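Local coordinates for glycosylation Associate Protein 3 (Streptococcus agalactiae serotype V, PDB 6OYC) that probably takes part, in a complex with Gap1 and Gap2, in the glycosylation and accessory Sec-dependent secretion of a streptococcal surface glycoprotein, at residues C[9-14]-C[23-28]; C[30-35]-C[129-134]; C[41-46]-C[121-126]. All coordinates share one frame; numbering follows the deposited sequence.

The three contacts fold the N-terminal part of the chain into two facing antiparallel sheets. After strand 4-7, the loop holding 9-14 folds back onto strand 22-26, so interaction 1 closes a short loop of eight intervening residues. The chain then turns into strand 29-33, where interaction 2 pairs 30-35 with 129-134 and encloses 93 residues. Interaction 3, between 41-46 and 121-126, is nested within that loop, while interaction 1 precedes both in series; none cross. Interactions 1 and 2 reach the same antiparallel sheet and interaction 3 builds the other. Trp9, Phe32, Phe131, Leu43 and Leu123 meet between them.

Interaction 1 of 3, residues C[9-14]-C[23-28]; sequences WDDFSR and LQFLGK
Two aromatic rings meet at nearly a right angle here: the edge of Phe25 is directed at one face of the Trp9 indole in a T-shaped pair. The centroid of the Trp9 five-membered ring lies 5.5 Å from that of the Phe25 ring, with the planes at 86°. On the other face of the indole lies the ring of Tyr44, so Trp9 is held between two aromatic groups inside the antiparallel beta sandwich, where a loop after strand 4-7 folds over strand 22-26. Phe25 has its own set of neighbours. One face receives the Asp11 methylene in a CH-pi contact, Asp11 CB standing 3.6 Å from the Phe25 ring centroid, while its edge is met in plane by the carbonyl of Trp9, with Trp9 O 3.9 Å from Phe25 CE2.

Rotation about the first side-chain bond carries the indole inward, CG lying anti to the backbone N of Trp9 (chi1 -180°). The far end of its six-membered ring thereby reaches Leu23, where Trp9 CH2 and Leu23 CD2 pack at 3.6 Å. Val30, Phe131 and Phe133 add further apolar contacts around the buried indole.

Toward the surface the loop organises itself by an Asx turn: Phe12 N donates to the anti lone pair of Asp10 OD1 over 3.2 Å. No direct hydrogen bond joins the two segments. Instead a water bridges the backbones, accepting from Trp9 N at 2.8 Å and donating to Lys28 O, also at 2.8 Å.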
loop_
_atom_site.group_PDB
_atom_site.type_symbol
_atom_site.label_atom_id
_atom_site.label_comp_id
_atom_site.label_asym_id
_atom_site.label_seq_id
_atom_site.Cartn_x
_atom_site.Cartn_y
_atom_site.Cartn_z
ATOM N N TRP C 9 2.125 -9.831 -6.088
ATOM C CA TRP C 9 2.761 -10.824 -6.952
ATOM C C TRP C 9 4.266 -10.566 -6.996
ATOM O O TRP C 9 4.711 -9.510 -7.460
ATOM C CB TRP C 9 2.141 -10.776 -8.349
ATOM C CG TRP C 9 2.685 -11.743 -9.363
ATOM C CD1 TRP C 9 3.828 -12.494 -9.269
ATOM C CD2 TRP C 9 2.111 -12.059 -10.634
ATOM N NE1 TRP C 9 3.995 -13.246 -10.400
ATOM C CE2 TRP C 9 2.952 -13.007 -11.251
ATOM C CE3 TRP C 9 0.965 -11.633 -11.314
ATOM C CZ2 TRP C 9 2.689 -13.534 -12.514
ATOM C CZ3 TRP C 9 0.707 -12.160 -12.572
ATOM C CH2 TRP C 9 1.570 -13.097 -13.158
ATOM N N ASP C 10 5.040 -11.531 -6.508
ATOM C CA ASP C 10 6.495 -11.492 -6.553
ATOM C C ASP C 10 7.031 -12.314 -7.732
ATOM O O ASP C 10 6.422 -13.299 -8.151
ATOM C CB ASP C 10 7.056 -12.011 -5.238
ATOM C CG ASP C 10 8.407 -11.479 -4.956
ATOM O OD1 ASP C 10 9.383 -12.061 -5.469
ATOM O OD2 ASP C 10 8.496 -10.469 -4.233
ATOM N N ASP C 11 8.180 -11.908 -8.274
ATOM C CA ASP C 11 8.678 -12.575 -9.479
ATOM C C ASP C 11 9.493 -13.828 -9.195
ATOM O O ASP C 11 9.873 -14.524 -10.156
ATOM C CB ASP C 11 9.530 -11.629 -10.320
ATOM C CG ASP C 11 10.523 -10.871 -9.500
ATOM O OD1 ASP C 11 10.352 -10.848 -8.259
ATOM O OD2 ASP C 11 11.473 -10.317 -10.099
ATOM N N PHE C 12 9.748 -14.144 -7.928
ATOM C CA PHE C 12 10.534 -15.319 -7.568
ATOM C C PHE C 12 9.688 -16.595 -7.432
ATOM O O PHE C 12 8.596 -16.577 -6.854
ATOM C CB PHE C 12 11.278 -15.048 -6.260
ATOM C CG PHE C 12 11.802 -16.275 -5.619
ATOM C CD1 PHE C 12 12.851 -16.964 -6.194
ATOM C CD2 PHE C 12 11.215 -16.769 -4.464
ATOM C CE1 PHE C 12 13.315 -18.109 -5.621
ATOM C CE2 PHE C 12 11.686 -17.912 -3.880
ATOM C CZ PHE C 12 12.736 -18.590 -4.456
ATOM N N SER C 13 10.215 -17.703 -7.970
ATOM C CA SER C 13 9.697 -19.065 -7.812
ATOM C C SER C 13 10.815 -20.045 -8.156
ATOM O O SER C 13 11.620 -19.777 -9.053
ATOM C CB SER C 13 8.501 -19.379 -8.726
ATOM O OG SER C 13 7.663 -18.260 -8.903
ATOM N N ARG C 14 10.848 -21.193 -7.471
ATOM C CA ARG C 14 11.784 -22.242 -7.876
ATOM C C ARG C 14 11.492 -22.697 -9.300
ATOM O O ARG C 14 12.401 -22.807 -10.132
ATOM C CB ARG C 14 11.726 -23.433 -6.912
ATOM C CG ARG C 14 12.609 -24.611 -7.361
ATOM C CD ARG C 14 12.575 -25.767 -6.373
ATOM N NE ARG C 14 13.917 -26.268 -6.078
ATOM C CZ ARG C 14 14.192 -27.518 -5.712
ATOM N NH1 ARG C 14 13.219 -28.418 -5.604
ATOM N NH2 ARG C 14 15.448 -27.864 -5.460
ATOM N N LEU C 23 6.023 -10.806 -18.911
ATOM C CA LEU C 23 5.651 -10.210 -17.637
ATOM C C LEU C 23 6.513 -8.995 -17.371
ATOM O O LEU C 23 7.739 -9.047 -17.509
ATOM C CB LEU C 23 5.780 -11.184 -16.475
ATOM C CG LEU C 23 4.836 -12.375 -16.458
ATOM C CD1 LEU C 23 5.404 -13.389 -15.492
ATOM C CD2 LEU C 23 3.398 -11.973 -16.084
ATOM N N GLN C 24 5.879 -7.908 -16.978
ATOM C CA GLN C 24 6.599 -6.713 -16.597
ATOM C C GLN C 24 6.189 -6.332 -15.185
ATOM O O GLN C 24 4.990 -6.242 -14.891
ATOM C CB GLN C 24 6.323 -5.592 -17.575
ATOM C CG GLN C 24 6.796 -4.277 -17.039
ATOM C CD GLN C 24 7.098 -3.285 -18.118
ATOM O OE1 GLN C 24 8.054 -2.517 -18.001
ATOM N NE2 GLN C 24 6.284 -3.285 -19.183
ATOM N N PHE C 25 7.187 -6.119 -14.320
ATOM C CA PHE C 25 6.968 -5.753 -12.919
ATOM C C PHE C 25 7.105 -4.245 -12.803
ATOM O O PHE C 25 8.209 -3.716 -12.658
ATOM C CB PHE C 25 7.918 -6.507 -11.993
ATOM C CG PHE C 25 7.608 -7.964 -11.934
ATOM C CD1 PHE C 25 7.992 -8.807 -12.976
ATOM C CD2 PHE C 25 6.846 -8.482 -10.899
ATOM C CE1 PHE C 25 7.664 -10.153 -12.963
ATOM C CE2 PHE C 25 6.517 -9.825 -10.876
ATOM C CZ PHE C 25 6.913 -10.662 -11.913
ATOM N N LEU C 26 5.965 -3.566 -12.894
ATOM C CA LEU C 26 5.866 -2.114 -12.816
ATOM C C LEU C 26 5.485 -1.735 -11.391
ATOM O O LEU C 26 4.310 -1.811 -11.010
ATOM C CB LEU C 26 4.832 -1.596 -13.808
ATOM C CG LEU C 26 5.281 -1.756 -15.253
ATOM C CD1 LEU C 26 4.110 -1.615 -16.212
ATOM C CD2 LEU C 26 6.396 -0.757 -15.574
ATOM N N GLY C 27 6.476 -1.308 -10.616
ATOM C CA GLY C 27 6.248 -0.931 -9.240
ATOM C C GLY C 27 5.885 -2.131 -8.401
ATOM O O GLY C 27 6.659 -3.085 -8.303
ATOM N N LYS C 28 4.698 -2.116 -7.811
ATOM C CA LYS C 28 4.192 -3.288 -7.116
ATOM C C LYS C 28 3.284 -4.139 -7.989
ATOM O O LYS C 28 2.947 -5.256 -7.595
ATOM C CB LYS C 28 3.452 -2.858 -5.838
ATOM C CG LYS C 28 4.418 -2.352 -4.748
ATOM C CD LYS C 28 3.740 -2.080 -3.408
ATOM C CE LYS C 28 3.052 -0.711 -3.409
ATOM N NZ LYS C 28 2.587 -0.317 -2.046
HETATM O O HOH W 1 1.327 -7.507 -7.411
#

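Interaction 2 of 3, residues C[30-35]-C[129-134]; sequences VCFENP and SDFTFH
The rings of Phe32 and Phe131, on neighbouring strands, lie nearly parallel, their planes 18° apart, but are slid past each other so far that they barely overlap. What sits over the centre of the Phe131 ring is instead the Phe32 methylene, with Phe32 CB 3.5 Å from the ring centroid of Phe131. In turn Phe131 CE2 lies above the rim of the Phe32 ring, 3.3 Å from Phe32 CG. Phe131 can lean this way because its CG sits between the backbone N and the carbonyl carbon (chi1 65°), swinging the ring across toward strand 29-33. The carbonyl oxygen of Ser129 meets the edge of the Phe32 ring in its plane.

Behind these rings stands an antiparallel ladder, part of one sheet of the beta sandwich. Phe32 N donates to Phe131 O at 2.8 Å, whereas the return bond from Phe131 N to Phe32 O is weak. Val30 and Phe133 exchange a reciprocal pair of bonds, and Asn34 N prolongs the ladder past the strand end by donating to Ser129 O at 2.9 Å. On the sheet face bearing Cys31 and Thr132, the Glu33 and Asp130 side chains run alongside each other. Their like charges are near but not touching, and the contact is Glu33 CG against Asp130 OD2 at 3.8 Å.

Farther out, Leu43 touches both phenyl rings, Leu23 packs on Phe32 and Leu78 on Phe131, and Thr21 OG1 holds the Asn34 amide through ND2.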
loop_
_atom_site.group_PDB
_atom_site.type_symbol
_atom_site.label_atom_id
_atom_site.label_comp_id
_atom_site.label_asym_id
_atom_site.label_seq_id
_atom_site.Cartn_x
_atom_site.Cartn_y
_atom_site.Cartn_z
ATOM N N VAL C 30 1.904 -6.021 -11.760
ATOM C CA VAL C 30 2.435 -6.924 -12.775
ATOM C C VAL C 30 1.584 -6.807 -14.036
ATOM O O VAL C 30 0.358 -6.980 -13.986
ATOM C CB VAL C 30 2.481 -8.381 -12.279
ATOM C CG1 VAL C 30 3.192 -9.260 -13.286
ATOM C CG2 VAL C 30 3.171 -8.453 -10.925
ATOM N N CYS C 31 2.228 -6.505 -15.160
ATOM C CA CYS C 31 1.571 -6.483 -16.466
ATOM C C CYS C 31 1.853 -7.788 -17.218
ATOM O O CYS C 31 3.014 -8.174 -17.407
ATOM C CB CYS C 31 2.021 -5.279 -17.296
ATOM S SG CYS C 31 1.287 -5.235 -18.984
ATOM N N PHE C 32 0.789 -8.453 -17.647
ATOM C CA PHE C 32 0.847 -9.749 -18.307
ATOM C C PHE C 32 0.463 -9.587 -19.773
ATOM O O PHE C 32 -0.528 -8.928 -20.099
ATOM C CB PHE C 32 -0.094 -10.725 -17.593
ATOM C CG PHE C 32 -0.296 -12.047 -18.287
ATOM C CD1 PHE C 32 -0.966 -12.135 -19.508
ATOM C CD2 PHE C 32 0.116 -13.220 -17.668
ATOM C CE1 PHE C 32 -1.162 -13.355 -20.127
ATOM C CE2 PHE C 32 -0.085 -14.441 -18.270
ATOM C CZ PHE C 32 -0.725 -14.514 -19.502
ATOM N N GLU C 33 1.234 -10.215 -20.656
ATOM C CA GLU C 33 0.928 -10.200 -22.080
ATOM C C GLU C 33 1.266 -11.568 -22.653
ATOM O O GLU C 33 2.441 -11.943 -22.734
ATOM C CB GLU C 33 1.695 -9.095 -22.807
ATOM C CG GLU C 33 1.425 -9.060 -24.304
ATOM C CD GLU C 33 2.492 -8.300 -25.062
ATOM O OE1 GLU C 33 3.433 -7.791 -24.412
ATOM O OE2 GLU C 33 2.397 -8.218 -26.305
ATOM N N ASN C 34 0.239 -12.323 -23.030
ATOM C CA ASN C 34 0.425 -13.598 -23.716
ATOM C C ASN C 34 -0.692 -13.730 -24.738
ATOM O O ASN C 34 -1.802 -14.179 -24.422
ATOM C CB ASN C 34 0.444 -14.772 -22.740
ATOM C CG ASN C 34 0.945 -16.034 -23.377
ATOM O OD1 ASN C 34 0.724 -16.260 -24.566
ATOM N ND2 ASN C 34 1.618 -16.876 -22.594
ATOM N N PRO C 35 -0.429 -13.336 -25.988
ATOM C CA PRO C 35 -1.507 -13.308 -26.986
ATOM C C PRO C 35 -2.019 -14.685 -27.322
ATOM O O PRO C 35 -3.171 -14.824 -27.746
ATOM C CB PRO C 35 -0.850 -12.639 -28.205
ATOM C CG PRO C 35 0.485 -12.109 -27.713
ATOM C CD PRO C 35 0.874 -12.982 -26.574
ATOM N N SER C 129 -5.470 -12.825 -22.411
ATOM C CA SER C 129 -4.328 -12.381 -23.202
ATOM C C SER C 129 -3.574 -11.217 -22.575
ATOM O O SER C 129 -2.361 -11.088 -22.793
ATOM C CB SER C 129 -4.794 -11.976 -24.603
ATOM O OG SER C 129 -5.076 -13.129 -25.375
ATOM N N ASP C 130 -4.263 -10.353 -21.833
ATOM C CA ASP C 130 -3.648 -9.173 -21.246
ATOM C C ASP C 130 -4.365 -8.837 -19.951
ATOM O O ASP C 130 -5.595 -8.770 -19.920
ATOM C CB ASP C 130 -3.733 -7.938 -22.150
ATOM C CG ASP C 130 -3.182 -8.174 -23.517
ATOM O OD1 ASP C 130 -3.885 -8.812 -24.323
ATOM O OD2 ASP C 130 -2.067 -7.688 -23.810
ATOM N N PHE C 131 -3.587 -8.596 -18.900
ATOM C CA PHE C 131 -4.125 -8.026 -17.675
ATOM C C PHE C 131 -3.001 -7.364 -16.885
ATOM O O PHE C 131 -1.816 -7.657 -17.088
ATOM C CB PHE C 131 -4.843 -9.089 -16.833
ATOM C CG PHE C 131 -3.932 -10.175 -16.299
ATOM C CD1 PHE C 131 -3.217 -9.986 -15.127
ATOM C CD2 PHE C 131 -3.816 -11.382 -16.957
ATOM C CE1 PHE C 131 -2.393 -10.980 -14.635
ATOM C CE2 PHE C 131 -2.990 -12.386 -16.463
ATOM C CZ PHE C 131 -2.280 -12.185 -15.310
ATOM N N THR C 132 -3.399 -6.475 -15.964
ATOM C CA THR C 132 -2.513 -5.882 -14.968
ATOM C C THR C 132 -3.004 -6.293 -13.590
ATOM O O THR C 132 -4.116 -5.935 -13.194
ATOM C CB THR C 132 -2.469 -4.351 -15.067
ATOM O OG1 THR C 132 -1.904 -3.965 -16.324
ATOM C CG2 THR C 132 -1.607 -3.766 -13.940
ATOM N N PHE C 133 -2.178 -7.036 -12.864
ATOM C CA PHE C 133 -2.492 -7.455 -11.505
ATOM C C PHE C 133 -1.878 -6.473 -10.517
ATOM O O PHE C 133 -0.699 -6.119 -10.637
ATOM C CB PHE C 133 -1.975 -8.867 -11.234
ATOM C CG PHE C 133 -2.105 -9.292 -9.797
ATOM C CD1 PHE C 133 -3.307 -9.807 -9.320
ATOM C CD2 PHE C 133 -1.035 -9.161 -8.917
ATOM C CE1 PHE C 133 -3.430 -10.193 -7.991
ATOM C CE2 PHE C 133 -1.150 -9.544 -7.602
ATOM C CZ PHE C 133 -2.344 -10.065 -7.132
ATOM N N HIS C 134 -2.673 -6.044 -9.542
ATOM C CA HIS C 134 -2.198 -5.131 -8.503
ATOM C C HIS C 134 -1.961 -5.854 -7.188
ATOM O O HIS C 134 -0.843 -5.838 -6.668
ATOM C CB HIS C 134 -3.189 -3.973 -8.306
ATOM C CG HIS C 134 -3.392 -3.161 -9.541
ATOM N ND1 HIS C 134 -2.365 -2.463 -10.142
ATOM C CD2 HIS C 134 -4.486 -2.967 -10.315
ATOM C CE1 HIS C 134 -2.822 -1.860 -11.224
ATOM N NE2 HIS C 134 -4.104 -2.152 -11.355
#

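Interaction 3 of 3, residues C[41-46]-C[121-126]; sequences TNLYTW and ISLINA
Thr45 OG1 and Ser122 OG meet across the two strands at 2.6 Å, a hydrogen bond in which either hydroxyl could be the donor. Asn42 OD1, 3.1 Å from Ser122 OG, also lies close enough to compete for the serine proton. From the other end of the same amide Asn42 ND2 donates to Thr45 OG1 over 2.9 Å, which helps set the turn of the amide and leaves OD1 beside Ser122 OG. With CG anti to the backbone N (chi1 -167°), the Asn42 amide can lie along its own strand and come near both hydroxyls.

Strands 41-47 and 118-125 run antiparallel, but a beta bulge shifts the register by one between Asn42 and Tyr44. Leu43 N donates to Leu123 O at 2.9 Å, and Leu123 N to Tyr44 O. The extra residue, Leu43, turns its side chain toward the partner strand, where Leu43 CD1 packs 3.6 Å from Asn125 CB. Near the other end the edge of the Trp46 indole meets the Ile121 carbonyl, with Trp46 CE3 3.0 Å from Ile121 O, while Tyr44 CD2 covers one indole face.

Strand 41-47 forms the edge of a four-stranded sheet, and 118-125 joins it to strand 84-91. From this sheet Leu43 presses on Phe32 and Phe131, Leu123 on Phe133, and Trp46 on Leu136, all on strands 29-33 and 130-140 of the facing sheet.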
loop_
_atom_site.group_PDB
_atom_site.type_symbol
_atom_site.label_atom_id
_atom_site.label_comp_id
_atom_site.label_asym_id
_atom_site.label_seq_id
_atom_site.Cartn_x
_atom_site.Cartn_y
_atom_site.Cartn_z
ATOM N N THR C 41 -3.186 -21.743 -16.521
ATOM C CA THR C 41 -1.849 -21.629 -15.969
ATOM C C THR C 41 -1.952 -21.149 -14.531
ATOM O O THR C 41 -2.702 -20.208 -14.231
ATOM C CB THR C 41 -0.994 -20.652 -16.775
ATOM O OG1 THR C 41 -1.185 -20.884 -18.178
ATOM C CG2 THR C 41 0.494 -20.807 -16.408
ATOM N N ASN C 42 -1.219 -21.808 -13.646
ATOM C CA ASN C 42 -1.029 -21.307 -12.292
ATOM C C ASN C 42 0.049 -20.239 -12.403
ATOM O O ASN C 42 1.228 -20.555 -12.559
ATOM C CB ASN C 42 -0.635 -22.439 -11.351
ATOM C CG ASN C 42 -0.720 -22.044 -9.891
ATOM O OD1 ASN C 42 -1.589 -22.506 -9.154
ATOM N ND2 ASN C 42 0.193 -21.183 -9.465
ATOM N N LEU C 43 -0.359 -18.963 -12.378
ATOM C CA LEU C 43 0.585 -17.875 -12.624
ATOM C C LEU C 43 1.423 -17.562 -11.402
ATOM O O LEU C 43 2.564 -17.103 -11.540
ATOM C CB LEU C 43 -0.145 -16.600 -13.045
ATOM C CG LEU C 43 -1.018 -16.660 -14.292
ATOM C CD1 LEU C 43 -2.075 -15.572 -14.221
ATOM C CD2 LEU C 43 -0.168 -16.520 -15.563
ATOM N N TYR C 44 0.869 -17.784 -10.210
ATOM C CA TYR C 44 1.558 -17.427 -8.986
ATOM C C TYR C 44 0.817 -18.038 -7.809
ATOM O O TYR C 44 -0.417 -18.090 -7.809
ATOM C CB TYR C 44 1.659 -15.898 -8.831
ATOM C CG TYR C 44 2.594 -15.543 -7.718
ATOM C CD1 TYR C 44 3.970 -15.654 -7.886
ATOM C CD2 TYR C 44 2.108 -15.166 -6.470
ATOM C CE1 TYR C 44 4.837 -15.374 -6.850
ATOM C CE2 TYR C 44 2.972 -14.865 -5.427
ATOM C CZ TYR C 44 4.338 -14.968 -5.626
ATOM O OH TYR C 44 5.208 -14.696 -4.597
ATOM N N THR C 45 1.570 -18.474 -6.802
ATOM C CA THR C 45 0.990 -19.052 -5.594
ATOM C C THR C 45 1.637 -18.438 -4.360
ATOM O O THR C 45 2.866 -18.437 -4.230
ATOM C CB THR C 45 1.147 -20.581 -5.570
ATOM O OG1 THR C 45 0.326 -21.153 -6.592
ATOM C CG2 THR C 45 0.685 -21.153 -4.220
ATOM N N TRP C 46 0.798 -17.925 -3.465
ATOM C CA TRP C 46 1.164 -17.470 -2.132
ATOM C C TRP C 46 0.923 -18.582 -1.113
ATOM O O TRP C 46 0.038 -19.423 -1.286
ATOM C CB TRP C 46 0.335 -16.250 -1.733
ATOM C CG TRP C 46 0.493 -15.044 -2.595
ATOM C CD1 TRP C 46 1.350 -14.004 -2.390
ATOM C CD2 TRP C 46 -0.259 -14.719 -3.775
ATOM N NE1 TRP C 46 1.195 -13.058 -3.376
ATOM C CE2 TRP C 46 0.207 -13.466 -4.234
ATOM C CE3 TRP C 46 -1.270 -15.368 -4.493
ATOM C CZ2 TRP C 46 -0.302 -12.849 -5.383
ATOM C CZ3 TRP C 46 -1.782 -14.748 -5.627
ATOM C CH2 TRP C 46 -1.296 -13.505 -6.062
ATOM N N ILE C 121 -2.903 -19.477 -1.881
ATOM C CA ILE C 121 -3.764 -18.732 -2.791
ATOM C C ILE C 121 -3.048 -18.652 -4.125
ATOM O O ILE C 121 -1.865 -18.309 -4.169
ATOM C CB ILE C 121 -4.100 -17.328 -2.255
ATOM C CG1 ILE C 121 -4.810 -17.434 -0.900
ATOM C CG2 ILE C 121 -4.957 -16.606 -3.242
ATOM C CD1 ILE C 121 -5.007 -16.095 -0.176
ATOM N N SER C 122 -3.755 -18.984 -5.205
ATOM C CA SER C 122 -3.170 -19.053 -6.536
ATOM C C SER C 122 -3.930 -18.161 -7.502
ATOM O O SER C 122 -5.163 -18.201 -7.560
ATOM C CB SER C 122 -3.166 -20.487 -7.065
ATOM O OG SER C 122 -2.235 -21.271 -6.362
ATOM N N LEU C 123 -3.184 -17.351 -8.246
ATOM C CA LEU C 123 -3.711 -16.639 -9.399
ATOM C C LEU C 123 -3.731 -17.596 -10.580
ATOM O O LEU C 123 -2.710 -18.217 -10.898
ATOM C CB LEU C 123 -2.825 -15.439 -9.714
ATOM C CG LEU C 123 -3.362 -14.139 -10.289
ATOM C CD1 LEU C 123 -4.376 -13.525 -9.329
ATOM C CD2 LEU C 123 -2.182 -13.171 -10.535
ATOM N N ILE C 124 -4.885 -17.739 -11.221
ATOM C CA ILE C 124 -5.031 -18.693 -12.315
ATOM C C ILE C 124 -5.530 -17.973 -13.562
ATOM O O ILE C 124 -6.551 -17.275 -13.522
ATOM C CB ILE C 124 -5.956 -19.855 -11.929
ATOM C CG1 ILE C 124 -5.402 -20.549 -10.685
ATOM C CG2 ILE C 124 -6.058 -20.835 -13.075
ATOM C CD1 ILE C 124 -6.198 -21.733 -10.236
ATOM N N ASN C 125 -4.795 -18.142 -14.664
ATOM C CA ASN C 125 -5.150 -17.576 -15.961
ATOM C C ASN C 125 -6.034 -18.565 -16.709
ATOM O O ASN C 125 -5.647 -19.725 -16.903
ATOM C CB ASN C 125 -3.892 -17.267 -16.780
ATOM C CG ASN C 125 -4.204 -16.559 -18.097
ATOM O OD1 ASN C 125 -5.137 -15.763 -18.177
ATOM N ND2 ASN C 125 -3.419 -16.845 -19.129
ATOM N N ALA C 126 -7.212 -18.102 -17.132
ATOM C CA ALA C 126 -8.144 -18.933 -17.888
ATOM C C ALA C 126 -8.355 -18.389 -19.303
ATOM O O ALA C 126 -9.464 -17.970 -19.653
ATOM C CB ALA C 126 -9.479 -19.029 -17.145
#